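Proteasome protein (Corynebacterium glutamicum ATCC 13032, PDB 2P90) is of unknown function but belongs to the PAC2 family, which includes proteasome assembly chaperones, so a role linked to the proteasome is possible. Local coordinates at residues Y9-P14 with R56-F61; P16-Q21 with P103-S108; G24-I29 with F130-T135; L89-H94 with P110-R115. All blocks are in the same frame, centred on the assembly; numbering follows the deposited sequence.

Contact 1 of 4, residues Y9-P14 with R56-F61; sequences YELEYP and RLIASF
Tyr9 and Phe61 open a short antiparallel ladder in which strand 9-11 runs against strand 54-61. They form a non-hydrogen-bonded pair, as do Leu11 and Ala59; Glu10 and Ser60 between them are the hydrogen-bonded pair, with Glu10 N to Ser60 O at 2.8 Å and Ser60 N to Glu10 O at 3.0 Å. The Tyr9 side chain starts with CB over the middle of the Phe61 ring, 3.9 Å from its centroid and 11° off the normal, a CH-pi contact; this CB also lies 3.3 Å from Ser60 O. The first torsion sets CG between the backbone N and the carbonyl carbon (chi1 61°). From there the ring divides its flanks: CD1 meets Phe61 CE1 at 3.9 Å, whereas CD2 comes to 4.1 Å from Ala59 CB. The two rings are inclined by 54°, and the Tyr9 hydroxyl end makes no contact with residues 56-61. Leu11 CD2 rests on the same Ala59 CB at 3.9 Å.

Past the regular pairing, Glu12 N gives a nearly straight bond of 2.7 Å to Ile58 O. A water donates to this same oxygen and to Glu12 O, bridging the backbones where the strands part. On its far edge strand 54-61 carries a classic beta bulge, Ile58 and Ala59 standing together opposite Leu93. Tyr9, Leu11, Ala59 and Phe61 share one side of the sheet. There helix 116-129 covers Tyr9 with Ala122 and Leu126, and Phe119 meets Phe61 edge-to-face. Strand 9-11 is the outermost strand on this side of the chain's mixed sheet, and strand 92-97 flanks 54-61 beyond it.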
loop_
_atom_site.group_PDB
_atom_site.type_symbol
_atom_site.label_atom_id
_atom_site.label_comp_id
_atom_site.label_asym_id
_atom_site.label_seq_id
_atom_site.Cartn_x
_atom_site.Cartn_y
_atom_site.Cartn_z
ATOM N N TYR B 9 1.531 18.231 -12.325
ATOM C CA TYR B 9 2.713 18.992 -11.928
ATOM C C TYR B 9 2.461 20.490 -12.100
ATOM O O TYR B 9 1.516 20.887 -12.760
ATOM C CB TYR B 9 3.938 18.602 -12.780
ATOM C CG TYR B 9 3.759 18.865 -14.254
ATOM C CD1 TYR B 9 3.251 17.868 -15.089
ATOM C CD2 TYR B 9 4.059 20.114 -14.814
ATOM C CE1 TYR B 9 3.033 18.106 -16.441
ATOM C CE2 TYR B 9 3.861 20.363 -16.196
ATOM C CZ TYR B 9 3.356 19.345 -16.985
ATOM O OH TYR B 9 3.156 19.528 -18.323
ATOM N N GLU B 10 3.363 21.288 -11.545
ATOM C CA GLU B 10 3.366 22.721 -11.674
ATOM C C GLU B 10 4.696 23.148 -12.328
ATOM O O GLU B 10 5.765 22.703 -11.926
ATOM C CB GLU B 10 3.235 23.347 -10.269
ATOM C CG GLU B 10 2.624 24.736 -10.235
ATOM C CD GLU B 10 1.286 24.791 -10.989
ATOM O OE1 GLU B 10 0.329 24.107 -10.532
ATOM O OE2 GLU B 10 1.197 25.501 -12.032
ATOM N N LEU B 11 4.638 24.001 -13.337
ATOM C CA LEU B 11 5.880 24.561 -13.879
ATOM C C LEU B 11 6.418 25.643 -12.993
ATOM O O LEU B 11 5.696 26.485 -12.485
ATOM C CB LEU B 11 5.736 25.046 -15.317
ATOM C CG LEU B 11 5.683 23.941 -16.374
ATOM C CD1 LEU B 11 5.211 24.494 -17.708
ATOM C CD2 LEU B 11 6.996 23.225 -16.523
ATOM N N GLU B 12 7.712 25.606 -12.778
ATOM C CA GLU B 12 8.335 26.618 -11.952
ATOM C C GLU B 12 8.310 28.006 -12.651
ATOM O O GLU B 12 8.452 28.131 -13.885
ATOM C CB GLU B 12 9.739 26.147 -11.596
ATOM C CG GLU B 12 10.415 26.962 -10.538
ATOM C CD GLU B 12 9.975 26.608 -9.104
ATOM O OE1 GLU B 12 9.034 25.763 -8.887
ATOM O OE2 GLU B 12 10.606 27.205 -8.196
ATOM N N TYR B 13 8.067 29.031 -11.853
ATOM C CA TYR B 13 8.000 30.396 -12.349
ATOM C C TYR B 13 8.928 31.269 -11.506
ATOM O O TYR B 13 8.876 31.187 -10.281
ATOM C CB TYR B 13 6.579 30.921 -12.250
ATOM C CG TYR B 13 6.452 32.307 -12.801
ATOM C CD1 TYR B 13 6.053 32.514 -14.123
ATOM C CD2 TYR B 13 6.746 33.431 -12.010
ATOM C CE1 TYR B 13 5.944 33.786 -14.647
ATOM C CE2 TYR B 13 6.643 34.721 -12.533
ATOM C CZ TYR B 13 6.241 34.881 -13.853
ATOM O OH TYR B 13 6.118 36.142 -14.386
ATOM N N PRO B 14 9.817 32.070 -12.151
ATOM C CA PRO B 14 9.977 32.177 -13.614
ATOM C C PRO B 14 10.724 30.962 -14.162
ATOM O O PRO B 14 11.605 30.415 -13.489
ATOM C CB PRO B 14 10.806 33.473 -13.806
ATOM C CG PRO B 14 11.062 34.024 -12.417
ATOM C CD PRO B 14 10.811 32.905 -11.442
ATOM N N ARG B 56 18.685 23.729 -11.720
ATOM C CA ARG B 56 17.559 24.639 -11.508
ATOM C C ARG B 56 16.288 23.813 -11.677
ATOM O O ARG B 56 16.167 23.039 -12.649
ATOM C CB ARG B 56 17.542 25.812 -12.521
ATOM C CG ARG B 56 18.670 26.905 -12.470
ATOM C CD ARG B 56 18.694 27.770 -11.189
ATOM N NE ARG B 56 19.834 27.404 -10.312
ATOM C CZ ARG B 56 21.096 27.850 -10.449
ATOM N NH1 ARG B 56 21.414 28.709 -11.423
ATOM N NH2 ARG B 56 22.054 27.431 -9.621
ATOM N N LEU B 57 15.358 23.975 -10.725
ATOM C CA LEU B 57 14.031 23.317 -10.774
ATOM C C LEU B 57 13.144 23.824 -11.939
ATOM O O LEU B 57 12.930 25.025 -12.085
ATOM C CB LEU B 57 13.295 23.510 -9.443
ATOM C CG LEU B 57 11.983 22.728 -9.242
ATOM C CD1 LEU B 57 12.213 21.233 -9.376
ATOM C CD2 LEU B 57 11.399 23.045 -7.875
ATOM N N ILE B 58 12.644 22.905 -12.754
ATOM C CA ILE B 58 11.757 23.238 -13.865
ATOM C C ILE B 58 10.272 22.985 -13.541
ATOM O O ILE B 58 9.406 23.841 -13.804
ATOM C CB ILE B 58 12.110 22.393 -15.100
ATOM C CG1 ILE B 58 13.460 22.823 -15.683
ATOM C CG2 ILE B 58 10.975 22.430 -16.142
ATOM C CD1 ILE B 58 13.894 21.962 -16.795
ATOM N N ALA B 59 9.982 21.793 -13.002
ATOM C CA ALA B 59 8.615 21.377 -12.684
ATOM C C ALA B 59 8.607 20.537 -11.419
ATOM O O ALA B 59 9.557 19.785 -11.167
ATOM C CB ALA B 59 8.020 20.593 -13.826
ATOM N N SER B 60 7.548 20.687 -10.622
ATOM C CA SER B 60 7.330 19.868 -9.450
ATOM C C SER B 60 6.035 19.117 -9.594
ATOM O O SER B 60 4.985 19.690 -9.850
ATOM C CB SER B 60 7.242 20.718 -8.190
ATOM O OG SER B 60 8.532 21.111 -7.770
ATOM N N PHE B 61 6.118 17.816 -9.426
ATOM C CA PHE B 61 4.932 17.002 -9.376
ATOM C C PHE B 61 4.194 17.127 -8.027
ATOM O O PHE B 61 4.809 17.382 -6.953
ATOM C CB PHE B 61 5.290 15.568 -9.736
ATOM C CG PHE B 61 5.602 15.387 -11.205
ATOM C CD1 PHE B 61 4.651 14.857 -12.068
ATOM C CD2 PHE B 61 6.839 15.793 -11.736
ATOM C CE1 PHE B 61 4.927 14.688 -13.452
ATOM C CE2 PHE B 61 7.126 15.642 -13.115
ATOM C CZ PHE B 61 6.156 15.082 -13.975
HETATM O O HOH W 1 9.430 26.140 -15.259
#

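Contact 2 of 4, residues P16-Q21 with P103-S108; sequences PEVSGQ and PFLMLS
Val18 and Pro103 have the nearest CA atoms across the contact, 6.8 Å apart, where the irregular 16-21 loop passes the start of strand 103-108 without a hydrogen bond between the two. Side chains and the loop backbone from Val18 to Gly20 make the join. Val18 places CG1 anti to its own nitrogen (chi1 177°), which brings that methyl within 3.8 Å of Leu105 CD1; the two side chains meet at about a right angle. The Pro103 ring works against the loop backbone instead. Its CG lies 3.7 Å from Val18 O and 3.8 Å from Gly20 N, so the ring lies against the loop backbone at the cis peptide between Ser19 and Gly20. Pro103 CB also comes within 4.5 Å of Val18 CG1, so the valine methyl spans proline and leucine.

The packing is apolar and slight, and the loop has further partners around it. Ser19 O accepts a hydrogen bond from Arg97 NH1 on strand 92-97, and Phe130 touches both Val18 and Leu105. Strand 103-108 lies inside the mixed sheet, antiparallel to 92-97 and parallel to 27-33. Met106, facing the other way from Leu105, packs on helix 41-52. The arrangement is that of a layered alpha/beta fold, with a connecting loop wrapped over one end of its central sheet and helices packed on both faces.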
loop_
_atom_site.group_PDB
_atom_site.type_symbol
_atom_site.label_atom_id
_atom_site.label_comp_id
_atom_site.label_asym_id
_atom_site.label_seq_id
_atom_site.Cartn_x
_atom_site.Cartn_y
_atom_site.Cartn_z
ATOM N N PRO B 16 13.199 28.326 -15.875
ATOM C CA PRO B 16 14.606 28.400 -16.268
ATOM C C PRO B 16 14.786 28.245 -17.782
ATOM O O PRO B 16 14.057 27.486 -18.432
ATOM C CB PRO B 16 15.246 27.209 -15.538
ATOM C CG PRO B 16 14.170 26.717 -14.567
ATOM C CD PRO B 16 12.890 27.042 -15.220
ATOM N N GLU B 17 15.758 28.974 -18.320
ATOM C CA GLU B 17 16.046 28.960 -19.747
ATOM C C GLU B 17 17.077 27.863 -19.942
ATOM O O GLU B 17 18.239 28.036 -19.566
ATOM C CB GLU B 17 16.514 30.361 -20.253
ATOM C CG GLU B 17 16.786 30.497 -21.760
ATOM C CD GLU B 17 15.520 30.349 -22.649
ATOM O OE1 GLU B 17 14.625 31.255 -22.666
ATOM O OE2 GLU B 17 15.423 29.309 -23.350
ATOM N N VAL B 18 16.620 26.749 -20.530
ATOM C CA VAL B 18 17.361 25.475 -20.648
ATOM C C VAL B 18 18.275 25.356 -21.888
ATOM O O VAL B 18 18.740 24.254 -22.206
ATOM C CB VAL B 18 16.385 24.254 -20.666
ATOM C CG1 VAL B 18 17.138 22.941 -20.868
ATOM C CG2 VAL B 18 15.559 24.200 -19.392
ATOM N N SER B 19 18.537 26.458 -22.589
ATOM C CA SER B 19 19.439 26.390 -23.747
ATOM C C SER B 19 20.916 26.250 -23.265
ATOM O O SER B 19 21.232 26.618 -22.111
ATOM C CB SER B 19 19.228 27.586 -24.698
ATOM O OG SER B 19 19.804 28.777 -24.181
ATOM N N GLY B 20 21.812 25.726 -24.116
ATOM C CA GLY B 20 21.502 25.374 -25.506
ATOM C C GLY B 20 22.289 26.235 -26.501
ATOM O O GLY B 20 21.780 27.233 -27.046
ATOM N N GLN B 21 23.557 25.850 -26.703
ATOM C CA GLN B 21 24.384 26.312 -27.829
ATOM C C GLN B 21 25.770 25.635 -27.879
ATOM O O GLN B 21 26.723 26.270 -28.332
ATOM C CB GLN B 21 24.502 27.856 -27.846
ATOM C CG GLN B 21 25.634 28.486 -27.008
ATOM C CD GLN B 21 25.631 28.096 -25.518
ATOM O OE1 GLN B 21 24.608 28.210 -24.815
ATOM N NE2 GLN B 21 26.799 27.658 -25.024
ATOM N N PRO B 103 23.815 21.584 -20.700
ATOM C CA PRO B 103 22.576 21.222 -19.997
ATOM C C PRO B 103 22.100 19.793 -20.246
ATOM O O PRO B 103 22.201 19.277 -21.351
ATOM C CB PRO B 103 21.538 22.220 -20.557
ATOM C CG PRO B 103 22.066 22.596 -21.941
ATOM C CD PRO B 103 23.566 22.501 -21.840
ATOM N N PHE B 104 21.592 19.162 -19.194
ATOM C CA PHE B 104 20.737 17.999 -19.357
ATOM C C PHE B 104 19.583 18.046 -18.358
ATOM O O PHE B 104 19.547 18.867 -17.420
ATOM C CB PHE B 104 21.512 16.678 -19.249
ATOM C CG PHE B 104 22.148 16.443 -17.905
ATOM C CD1 PHE B 104 21.559 15.571 -16.988
ATOM C CD2 PHE B 104 23.348 17.083 -17.564
ATOM C CE1 PHE B 104 22.165 15.322 -15.750
ATOM C CE2 PHE B 104 23.968 16.861 -16.338
ATOM C CZ PHE B 104 23.374 15.979 -15.416
ATOM N N LEU B 105 18.639 17.142 -18.573
ATOM C CA LEU B 105 17.433 17.093 -17.775
ATOM C C LEU B 105 17.403 15.868 -16.863
ATOM O O LEU B 105 17.775 14.747 -17.241
ATOM C CB LEU B 105 16.219 17.126 -18.696
ATOM C CG LEU B 105 15.565 18.466 -18.898
ATOM C CD1 LEU B 105 16.516 19.624 -19.083
ATOM C CD2 LEU B 105 14.514 18.395 -20.032
ATOM N N MET B 106 16.933 16.096 -15.657
ATOM C CA MET B 106 16.772 15.026 -14.711
ATOM C C MET B 106 15.364 15.037 -14.055
ATOM O O MET B 106 14.885 16.055 -13.533
ATOM C CB MET B 106 17.910 15.083 -13.677
ATOM C CG MET B 106 17.836 13.968 -12.655
ATOM S SD MET B 106 19.404 13.627 -11.820
ATOM C CE MET B 106 19.627 12.024 -12.481
ATOM N N LEU B 107 14.704 13.890 -14.137
ATOM C CA LEU B 107 13.493 13.643 -13.390
ATOM C C LEU B 107 13.843 12.666 -12.274
ATOM O O LEU B 107 14.176 11.504 -12.512
ATOM C CB LEU B 107 12.377 13.081 -14.274
ATOM C CG LEU B 107 11.081 12.711 -13.552
ATOM C CD1 LEU B 107 10.370 13.974 -13.054
ATOM C CD2 LEU B 107 10.184 11.892 -14.489
ATOM N N SER B 108 13.798 13.170 -11.048
ATOM C CA SER B 108 14.172 12.345 -9.950
ATOM C C SER B 108 13.276 12.599 -8.751
ATOM O O SER B 108 12.681 13.638 -8.629
ATOM C CB SER B 108 15.642 12.563 -9.617
ATOM O OG SER B 108 15.857 13.861 -9.100
#

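Contact 3 of 4, residues G24-I29 with F130-T135; sequences GGPTLI and FGVENT
Pro26 O and Asn134 O are the two acceptors that tie these segments together. Glu133 N reaches Pro26 O at 2.9 Å, nearly in line with the carbonyl bond, and the same oxygen has Val132 CA at 3.2 Å in a CA-H...O contact. Asn134 O takes Leu28 N at 2.9 Å in an equally straight approach, with Thr27 CA at 3.3 Å as a second, weaker CH partner. Thr135 CA adds a similar contact to Leu28 O, and the backbone of Leu28 is bonded further on to Ile136. Gly25 CA makes another CA-H...O contact, 3.2 Å from Gly131 O.

Gly131, at positive phi, is the C-prime residue of the Schellman motif that ends helix 116-129. Its N bonds to Glu128 O, and Val132 N to Val127 O, so both amides are engaged before the chain enters strand 134-143. Strands 103-108 and 134-143 flank strand 27-33, all three parallel, and helix 116-129 connects the outer two in a beta-alpha-beta crossover. On the helix side Val132 CG1 packs against Leu28 CB at 3.8 Å, a placement set by CG1 standing anti to the valine nitrogen (chi1 167°). The Leu28 and Thr135 side chains run alongside each other on that same face, Leu28 CB nearest Thr135 OG1, and Val127 of the helix touches both Leu28 and Val132.

Glu133 and Asn134 find their polar partners beyond the two segments. Glu133 OE1 forms a salt bridge with Arg162 NH1, and its backbone oxygen accepts from Asn193 ND2. Asn134 ND2 is hydrogen-bonded to Ser159 OG.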
loop_
_atom_site.group_PDB
_atom_site.type_symbol
_atom_site.label_atom_id
_atom_site.label_comp_id
_atom_site.label_asym_id
_atom_site.label_seq_id
_atom_site.Cartn_x
_atom_site.Cartn_y
_atom_site.Cartn_z
ATOM N N GLY B 24 20.857 21.377 -30.544
ATOM C CA GLY B 24 20.146 20.109 -30.366
ATOM C C GLY B 24 19.511 19.987 -28.985
ATOM O O GLY B 24 19.801 20.783 -28.077
ATOM N N GLY B 25 18.649 18.985 -28.819
ATOM C CA GLY B 25 17.869 18.835 -27.597
ATOM C C GLY B 25 18.579 18.057 -26.499
ATOM O O GLY B 25 19.358 17.141 -26.783
ATOM N N PRO B 26 18.276 18.384 -25.226
ATOM C CA PRO B 26 18.880 17.638 -24.114
ATOM C C PRO B 26 18.381 16.184 -24.023
ATOM O O PRO B 26 17.376 15.808 -24.622
ATOM C CB PRO B 26 18.449 18.444 -22.889
ATOM C CG PRO B 26 17.130 19.035 -23.310
ATOM C CD PRO B 26 17.336 19.417 -24.744
ATOM N N THR B 27 19.138 15.359 -23.322
ATOM C CA THR B 27 18.611 14.067 -22.941
ATOM C C THR B 27 18.022 14.159 -21.510
ATOM O O THR B 27 18.464 14.974 -20.663
ATOM C CB THR B 27 19.621 12.883 -23.190
ATOM O OG1 THR B 27 19.741 12.031 -22.024
ATOM C CG2 THR B 27 20.952 13.389 -23.589
ATOM N N LEU B 28 16.983 13.359 -21.282
ATOM C CA LEU B 28 16.374 13.281 -19.972
ATOM C C LEU B 28 16.854 12.017 -19.266
ATOM O O LEU B 28 16.813 10.932 -19.832
ATOM C CB LEU B 28 14.854 13.308 -20.074
ATOM C CG LEU B 28 14.035 13.071 -18.774
ATOM C CD1 LEU B 28 14.189 14.194 -17.770
ATOM C CD2 LEU B 28 12.580 12.859 -19.122
ATOM N N ILE B 29 17.270 12.186 -18.015
ATOM C CA ILE B 29 17.580 11.088 -17.099
ATOM C C ILE B 29 16.435 10.897 -16.111
ATOM O O ILE B 29 15.997 11.844 -15.468
ATOM C CB ILE B 29 18.898 11.392 -16.354
ATOM C CG1 ILE B 29 19.982 11.662 -17.411
ATOM C CG2 ILE B 29 19.275 10.252 -15.383
ATOM C CD1 ILE B 29 21.165 12.333 -16.838
ATOM N N PHE B 130 10.157 20.354 -23.869
ATOM C CA PHE B 130 11.549 20.776 -23.746
ATOM C C PHE B 130 12.457 20.295 -24.872
ATOM O O PHE B 130 13.671 20.484 -24.821
ATOM C CB PHE B 130 12.096 20.460 -22.358
ATOM C CG PHE B 130 11.584 21.395 -21.308
ATOM C CD1 PHE B 130 12.249 22.596 -21.044
ATOM C CD2 PHE B 130 10.401 21.111 -20.619
ATOM C CE1 PHE B 130 11.781 23.472 -20.091
ATOM C CE2 PHE B 130 9.903 21.984 -19.699
ATOM C CZ PHE B 130 10.589 23.168 -19.416
ATOM N N GLY B 131 11.835 19.730 -25.910
ATOM C CA GLY B 131 12.530 19.197 -27.074
ATOM C C GLY B 131 13.618 18.208 -26.708
ATOM O O GLY B 131 14.702 18.248 -27.274
ATOM N N VAL B 132 13.333 17.353 -25.724
ATOM C CA VAL B 132 14.237 16.256 -25.315
ATOM C C VAL B 132 14.386 15.332 -26.508
ATOM O O VAL B 132 13.397 15.056 -27.201
ATOM C CB VAL B 132 13.645 15.479 -24.077
ATOM C CG1 VAL B 132 14.351 14.132 -23.794
ATOM C CG2 VAL B 132 13.675 16.356 -22.875
ATOM N N GLU B 133 15.596 14.828 -26.723
ATOM C CA GLU B 133 15.867 13.960 -27.872
ATOM C C GLU B 133 16.096 12.491 -27.525
ATOM O O GLU B 133 16.038 11.644 -28.395
ATOM C CB GLU B 133 17.002 14.540 -28.748
ATOM C CG GLU B 133 18.416 14.066 -28.402
ATOM C CD GLU B 133 18.793 12.708 -29.051
ATOM O OE1 GLU B 133 19.564 11.953 -28.386
ATOM O OE2 GLU B 133 18.314 12.403 -30.195
ATOM N N ASN B 134 16.335 12.189 -26.253
ATOM C CA ASN B 134 16.501 10.803 -25.791
ATOM C C ASN B 134 16.227 10.693 -24.287
ATOM O O ASN B 134 16.596 11.565 -23.495
ATOM C CB ASN B 134 17.913 10.255 -26.107
ATOM C CG ASN B 134 18.079 8.765 -25.763
ATOM O OD1 ASN B 134 19.086 8.368 -25.200
ATOM N ND2 ASN B 134 17.111 7.949 -26.112
ATOM N N THR B 135 15.613 9.597 -23.891
ATOM C CA THR B 135 15.311 9.401 -22.473
ATOM C C THR B 135 15.973 8.133 -21.943
ATOM O O THR B 135 15.872 7.076 -22.546
ATOM C CB THR B 135 13.758 9.380 -22.185
ATOM O OG1 THR B 135 13.187 10.629 -22.593
ATOM C CG2 THR B 135 13.477 9.126 -20.683
#

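Contact 4 of 4, residues L89-H94 with P110-R115; sequences LNLGLH and PEPDLR
Leu89 and Leu91 hold the Pro110 ring and its carbonyl between them. Pro110 CD faces the backbone of the first segment, 3.5 Å from Leu89 O and 3.8 Å from Asn90 O, and Pro110 CG touches Leu89 CD1 at 4.1 Å. Leu91 comes from the other end of the bend. With CG anti to the backbone N (chi1 176°), its branches are carried out to the second segment: CD1 meets Pro110 O at 3.4 Å, while CD2 lies against Pro112 CG at 3.9 Å. The Leu91 and Pro112 side chains cross at about a right angle.

In the next shell, Phe119 of helix 116-129 packs on both Leu91 and Pro112, and Phe61 and Leu32 also touch Leu91. Polar side chains also hold the loop at Leu89 and Asn90: Asn63 ND2 donates to Leu89 O, and Asn90 OD1 is hydrogen-bonded to Ser60 OG. Farther out, the residues between and after the prolines face a neighbouring subunit. Glu111 forms salt bridges with Arg70 and Arg73 of the second subunit; Asp113 pairs with Arg72 of its own chain and Arg70 of the second subunit.

A proline has no N-H to offer, and no hydrogen bond crosses between the two segments. The fit therefore rests on apolar surfaces and CH groups set against carbonyl oxygens, while the charged groups of 110-115 make salt bridges both within the chain and to the second subunit, several of them joining the subunits.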
loop_
_atom_site.group_PDB
_atom_site.type_symbol
_atom_site.label_atom_id
_atom_site.label_comp_id
_atom_site.label_asym_id
_atom_site.label_seq_id
_atom_site.Cartn_x
_atom_site.Cartn_y
_atom_site.Cartn_z
ATOM N N LEU B 89 9.927 15.060 -0.175
ATOM C CA LEU B 89 9.817 13.979 -1.166
ATOM C C LEU B 89 9.543 14.532 -2.559
ATOM O O LEU B 89 8.687 14.026 -3.264
ATOM C CB LEU B 89 8.733 12.939 -0.791
ATOM C CG LEU B 89 8.976 11.624 -0.052
ATOM C CD1 LEU B 89 7.963 10.560 -0.515
ATOM C CD2 LEU B 89 10.353 11.030 -0.159
ATOM N N ASN B 90 10.268 15.586 -2.930
ATOM C CA ASN B 90 10.069 16.244 -4.222
ATOM C C ASN B 90 10.390 15.316 -5.373
ATOM O O ASN B 90 11.451 14.727 -5.421
ATOM C CB ASN B 90 10.881 17.536 -4.340
ATOM C CG ASN B 90 10.729 18.214 -5.730
ATOM O OD1 ASN B 90 9.667 18.799 -6.076
ATOM N ND2 ASN B 90 11.803 18.143 -6.527
ATOM N N LEU B 91 9.404 15.133 -6.242
ATOM C CA LEU B 91 9.569 14.502 -7.526
ATOM C C LEU B 91 9.607 15.709 -8.459
ATOM O O LEU B 91 8.592 16.360 -8.679
ATOM C CB LEU B 91 8.371 13.583 -7.840
ATOM C CG LEU B 91 8.275 12.858 -9.201
ATOM C CD1 LEU B 91 9.411 11.857 -9.381
ATOM C CD2 LEU B 91 6.986 12.149 -9.320
ATOM N N GLY B 92 10.787 16.044 -8.960
ATOM C CA GLY B 92 10.932 17.225 -9.766
ATOM C C GLY B 92 11.703 16.960 -11.027
ATOM O O GLY B 92 12.453 15.990 -11.117
ATOM N N LEU B 93 11.484 17.834 -12.008
ATOM C CA LEU B 93 12.263 17.895 -13.227
ATOM C C LEU B 93 13.229 19.062 -13.099
ATOM O O LEU B 93 12.823 20.202 -12.779
ATOM C CB LEU B 93 11.338 18.100 -14.430
ATOM C CG LEU B 93 11.995 18.126 -15.813
ATOM C CD1 LEU B 93 12.690 16.804 -16.070
ATOM C CD2 LEU B 93 10.941 18.370 -16.886
ATOM N N HIS B 94 14.509 18.764 -13.311
ATOM C CA HIS B 94 15.574 19.786 -13.186
ATOM C C HIS B 94 16.338 19.941 -14.465
ATOM O O HIS B 94 16.465 18.970 -15.235
ATOM C CB HIS B 94 16.604 19.424 -12.123
ATOM C CG HIS B 94 16.032 19.311 -10.752
ATOM N ND1 HIS B 94 15.502 18.132 -10.262
ATOM C CD2 HIS B 94 15.901 20.229 -9.767
ATOM C CE1 HIS B 94 15.068 18.331 -9.032
ATOM N NE2 HIS B 94 15.296 19.595 -8.710
ATOM N N PRO B 110 10.679 10.223 -5.720
ATOM C CA PRO B 110 10.026 8.908 -5.544
ATOM C C PRO B 110 9.267 8.408 -6.778
ATOM O O PRO B 110 8.551 9.209 -7.426
ATOM C CB PRO B 110 9.009 9.197 -4.440
ATOM C CG PRO B 110 8.731 10.691 -4.574
ATOM C CD PRO B 110 10.066 11.249 -4.848
ATOM N N GLU B 111 9.399 7.115 -7.094
ATOM C CA GLU B 111 8.494 6.505 -8.074
ATOM C C GLU B 111 7.061 6.736 -7.563
ATOM O O GLU B 111 6.782 6.383 -6.427
ATOM C CB GLU B 111 8.746 4.990 -8.185
ATOM C CG GLU B 111 7.672 4.254 -8.967
ATOM C CD GLU B 111 7.864 2.753 -9.048
ATOM O OE1 GLU B 111 8.128 2.094 -8.005
ATOM O OE2 GLU B 111 7.722 2.224 -10.181
ATOM N N PRO B 112 6.142 7.322 -8.375
ATOM C CA PRO B 112 4.725 7.440 -7.889
ATOM C C PRO B 112 4.083 6.121 -7.469
ATOM O O PRO B 112 4.309 5.101 -8.134
ATOM C CB PRO B 112 3.983 7.987 -9.118
ATOM C CG PRO B 112 5.068 8.807 -9.837
ATOM C CD PRO B 112 6.331 7.957 -9.697
ATOM N N ASP B 113 3.287 6.132 -6.394
ATOM C CA ASP B 113 2.455 4.965 -6.053
ATOM C C ASP B 113 1.208 4.920 -6.981
ATOM O O ASP B 113 0.703 3.845 -7.301
ATOM C CB ASP B 113 1.964 5.019 -4.605
ATOM C CG ASP B 113 3.060 4.983 -3.593
ATOM O OD1 ASP B 113 3.580 3.873 -3.269
ATOM O OD2 ASP B 113 3.367 6.064 -3.037
ATOM N N LEU B 114 0.739 6.102 -7.410
ATOM C CA LEU B 114 -0.565 6.251 -8.044
ATOM C C LEU B 114 -0.484 6.888 -9.433
ATOM O O LEU B 114 0.502 7.574 -9.776
ATOM C CB LEU B 114 -1.480 7.117 -7.137
ATOM C CG LEU B 114 -1.458 6.870 -5.599
ATOM C CD1 LEU B 114 -2.244 7.909 -4.865
ATOM C CD2 LEU B 114 -1.930 5.446 -5.191
ATOM N N ARG B 115 -1.558 6.680 -10.207
ATOM C CA ARG B 115 -1.770 7.386 -11.470
ATOM C C ARG B 115 -0.623 7.231 -12.511
ATOM O O ARG B 115 -0.225 8.245 -13.149
ATOM C CB ARG B 115 -1.986 8.883 -11.208
ATOM C CG ARG B 115 -3.240 9.253 -10.409
ATOM C CD ARG B 115 -3.855 10.528 -11.035
ATOM N NE ARG B 115 -5.192 10.617 -10.563
ATOM C CZ ARG B 115 -6.299 10.388 -11.240
ATOM N NH1 ARG B 115 -6.333 10.158 -12.530
ATOM N NH2 ARG B 115 -7.404 10.408 -10.561
#

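How the contacts relate
All four contacts reach one mixed sheet. Contact 1 adds the outermost strand 9-11 to 54-61, contact 4 lies at the start of the next strand, 92-97, and contacts 2 and 3 follow at 103-108 and at 27-33 with 134-143. Contacts 2 and 3 are nearest, their centres about 8 Å apart; those of contacts 3 and 4 are about 19 Å apart. Along the chain contact 4 is nested inside contact 3, contact 1 closes before contact 4 opens, and contacts 1, 2 and 3 interlock, as do 2 and 4. From edge strand 9-11 the chain passes across neighbouring strands to inner strand 27-33. Helix 116-129 borders contacts 1, 3 and 4. Contact 4 alone is touched by other subunits.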